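Local coordinates for protein natural killer cell receptor Ly49C (Mus musculus, PDB 3C8J) that serves natural killer cells as a disulfide-linked homodimeric receptor for class I MHC molecules, through an extracellular domain of the C-type lectin fold, at residues Y92-N97 and R129-G134. The protein carries 4 engineered substitutions. Sequence-based numbering, arbitrary orientation.
Sequences YYFIMN and RHVIPG. Engineered in segment 129-134: G134 (natural residue Glu).
F94 on strand 90-96 faces H130 and V131 at the point where helix 121-130 ends and the chain runs on as a loop. V131 is the first residue to leave helical geometry, and its CA lies 8.4 Å from that of F94; further along, the CA atoms of M96 and G134 (engineered) are 9.4 Å apart. At such spacing side chains alone join the segments. The rings of F94 and H130 reach out from opposite directions and meet obliquely, their planes at 37° and their centroids 4.7 Å apart. NE2 of H130 lies over one face of the phenyl ring, while its neighbour CD2 comes within 3.3 Å of F94 CZ. With CG of H130 anti to the backbone N (chi1 172°), the imidazole is carried across the F94 ring, and NE2 is hydrogen-bonded to the hydroxyl of Y83. V131 CG2 touches the same phenyl ring, 4.0 Å from F94 CE2. Two residues along the strand, M96 bends at chi2 and chi3 and brings its terminal CE to 4.0 Å from CD1 of I132, an apolar contact in the more exposed part of the interface. F94 also stacks on Y83 of strand 82-88 and touches I193 of strand 190-197 and L127 of helix 121-130, placing its ring between the helix and the two strands that flank its own. The contact thus packs the C-terminal end of the second helix of the C-type lectin-like domain against its sheet, while I132 O is hydrogen-bonded to Y136 OH at the start of strand 136-143.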
loop_
_atom_site.group_PDB
_atom_site.type_symbol
_atom_site.label_atom_id
_atom_site.label_comp_id
_atom_site.label_asym_id
_atom_site.label_seq_id
_atom_site.Cartn_x
_atom_site.Cartn_y
_atom_site.Cartn_z
ATOM N N TYR A 92 -6.383 -4.902 -0.685
ATOM C CA TYR A 92 -6.659 -6.314 -0.798
ATOM C C TYR A 92 -7.051 -6.927 0.545
ATOM O O TYR A 92 -6.648 -6.439 1.608
ATOM C CB TYR A 92 -5.408 -7.059 -1.304
ATOM C CG TYR A 92 -4.741 -6.462 -2.509
ATOM C CD1 TYR A 92 -3.797 -5.472 -2.373
ATOM C CD2 TYR A 92 -5.060 -6.905 -3.806
ATOM C CE1 TYR A 92 -3.169 -4.915 -3.496
ATOM C CE2 TYR A 92 -4.436 -6.363 -4.940
ATOM C CZ TYR A 92 -3.497 -5.366 -4.768
ATOM O OH TYR A 92 -2.891 -4.812 -5.863
ATOM N N TYR A 93 -7.804 -8.018 0.465
ATOM C CA TYR A 93 -8.078 -8.920 1.569
ATOM C C TYR A 93 -7.402 -10.239 1.244
ATOM O O TYR A 93 -7.629 -10.821 0.165
ATOM C CB TYR A 93 -9.583 -9.211 1.693
ATOM C CG TYR A 93 -10.371 -8.270 2.557
ATOM C CD1 TYR A 93 -11.263 -7.378 1.987
ATOM C CD2 TYR A 93 -10.251 -8.282 3.939
ATOM C CE1 TYR A 93 -11.995 -6.514 2.757
ATOM C CE2 TYR A 93 -10.988 -7.397 4.728
ATOM C CZ TYR A 93 -11.855 -6.522 4.118
ATOM O OH TYR A 93 -12.606 -5.641 4.849
ATOM N N PHE A 94 -6.593 -10.742 2.157
ATOM C CA PHE A 94 -6.067 -12.076 1.951
ATOM C C PHE A 94 -6.815 -12.939 2.932
ATOM O O PHE A 94 -6.650 -12.794 4.143
ATOM C CB PHE A 94 -4.553 -12.127 2.152
ATOM C CG PHE A 94 -3.792 -11.158 1.280
ATOM C CD1 PHE A 94 -3.664 -9.845 1.642
ATOM C CD2 PHE A 94 -3.206 -11.571 0.091
ATOM C CE1 PHE A 94 -2.970 -8.943 0.839
ATOM C CE2 PHE A 94 -2.497 -10.672 -0.718
ATOM C CZ PHE A 94 -2.394 -9.367 -0.343
ATOM N N ILE A 95 -7.692 -13.787 2.404
ATOM C CA ILE A 95 -8.505 -14.661 3.229
ATOM C C ILE A 95 -7.784 -15.996 3.390
ATOM O O ILE A 95 -7.607 -16.755 2.427
ATOM C CB ILE A 95 -9.923 -14.828 2.649
ATOM C CG1 ILE A 95 -10.523 -13.448 2.392
ATOM C CG2 ILE A 95 -10.805 -15.640 3.605
ATOM C CD1 ILE A 95 -11.985 -13.448 2.143
ATOM N N MET A 96 -7.377 -16.253 4.629
ATOM C CA MET A 96 -6.451 -17.323 4.977
ATOM C C MET A 96 -7.130 -18.603 5.489
ATOM O O MET A 96 -6.623 -19.266 6.397
ATOM C CB MET A 96 -5.439 -16.771 5.990
ATOM C CG MET A 96 -4.618 -15.598 5.443
ATOM S SD MET A 96 -3.630 -15.904 3.946
ATOM C CE MET A 96 -2.116 -16.655 4.580
ATOM N N ASN A 97 -8.298 -18.915 4.914
ATOM C CA ASN A 97 -8.965 -20.227 5.021
ATOM C C ASN A 97 -9.020 -20.808 3.638
ATOM O O ASN A 97 -9.225 -20.070 2.675
ATOM C CB ASN A 97 -10.425 -20.123 5.468
ATOM C CG ASN A 97 -10.615 -19.224 6.640
ATOM O OD1 ASN A 97 -10.587 -17.998 6.502
ATOM N ND2 ASN A 97 -10.839 -19.817 7.814
ATOM N N ARG A 129 5.618 -11.442 -4.195
ATOM C CA ARG A 129 6.573 -11.057 -3.175
ATOM C C ARG A 129 5.872 -10.945 -1.816
ATOM O O ARG A 129 6.468 -11.209 -0.796
ATOM C CB ARG A 129 7.232 -9.727 -3.530
ATOM C CG ARG A 129 8.261 -9.794 -4.641
ATOM C CD ARG A 129 8.928 -8.411 -4.865
ATOM N NE ARG A 129 8.391 -7.654 -6.020
ATOM C CZ ARG A 129 7.713 -6.512 -5.899
ATOM N NH1 ARG A 129 7.490 -5.993 -4.701
ATOM N NH2 ARG A 129 7.266 -5.872 -6.959
ATOM N N HIS A 130 4.601 -10.539 -1.809
ATOM C CA HIS A 130 3.919 -10.198 -0.563
ATOM C C HIS A 130 3.407 -11.434 0.182
ATOM O O HIS A 130 3.614 -11.636 1.377
ATOM C CB HIS A 130 2.730 -9.308 -0.868
ATOM C CG HIS A 130 1.870 -9.071 0.322
ATOM N ND1 HIS A 130 2.250 -8.230 1.347
ATOM C CD2 HIS A 130 0.696 -9.627 0.699
ATOM C CE1 HIS A 130 1.323 -8.245 2.289
ATOM N NE2 HIS A 130 0.375 -9.099 1.922
ATOM N N VAL A 131 2.706 -12.253 -0.584
ATOM C CA VAL A 131 1.957 -13.375 -0.097
ATOM C C VAL A 131 2.796 -14.270 0.830
ATOM O O VAL A 131 4.003 -14.472 0.597
ATOM C CB VAL A 131 1.396 -14.063 -1.347
ATOM C CG1 VAL A 131 1.821 -15.507 -1.502
ATOM C CG2 VAL A 131 -0.113 -13.776 -1.501
ATOM N N ILE A 132 2.173 -14.760 1.907
ATOM C CA ILE A 132 2.769 -15.822 2.706
ATOM C C ILE A 132 2.755 -17.054 1.802
ATOM O O ILE A 132 1.790 -17.227 1.085
ATOM C CB ILE A 132 1.955 -16.091 3.985
ATOM C CG1 ILE A 132 2.257 -15.044 5.054
ATOM C CG2 ILE A 132 2.289 -17.478 4.553
ATOM C CD1 ILE A 132 1.106 -14.783 5.991
ATOM N N PRO A 133 3.831 -17.879 1.786
ATOM C CA PRO A 133 3.823 -19.081 0.898
ATOM C C PRO A 133 2.496 -19.830 0.949
ATOM O O PRO A 133 2.029 -20.178 2.030
ATOM C CB PRO A 133 4.935 -19.946 1.468
ATOM C CG PRO A 133 5.904 -18.972 2.007
ATOM C CD PRO A 133 5.115 -17.764 2.514
ATOM N N GLY A 134 1.863 -20.009 -0.202
ATOM C CA GLY A 134 0.601 -20.725 -0.287
ATOM C C GLY A 134 0.057 -20.623 -1.699
ATOM O O GLY A 134 0.778 -20.239 -2.623
#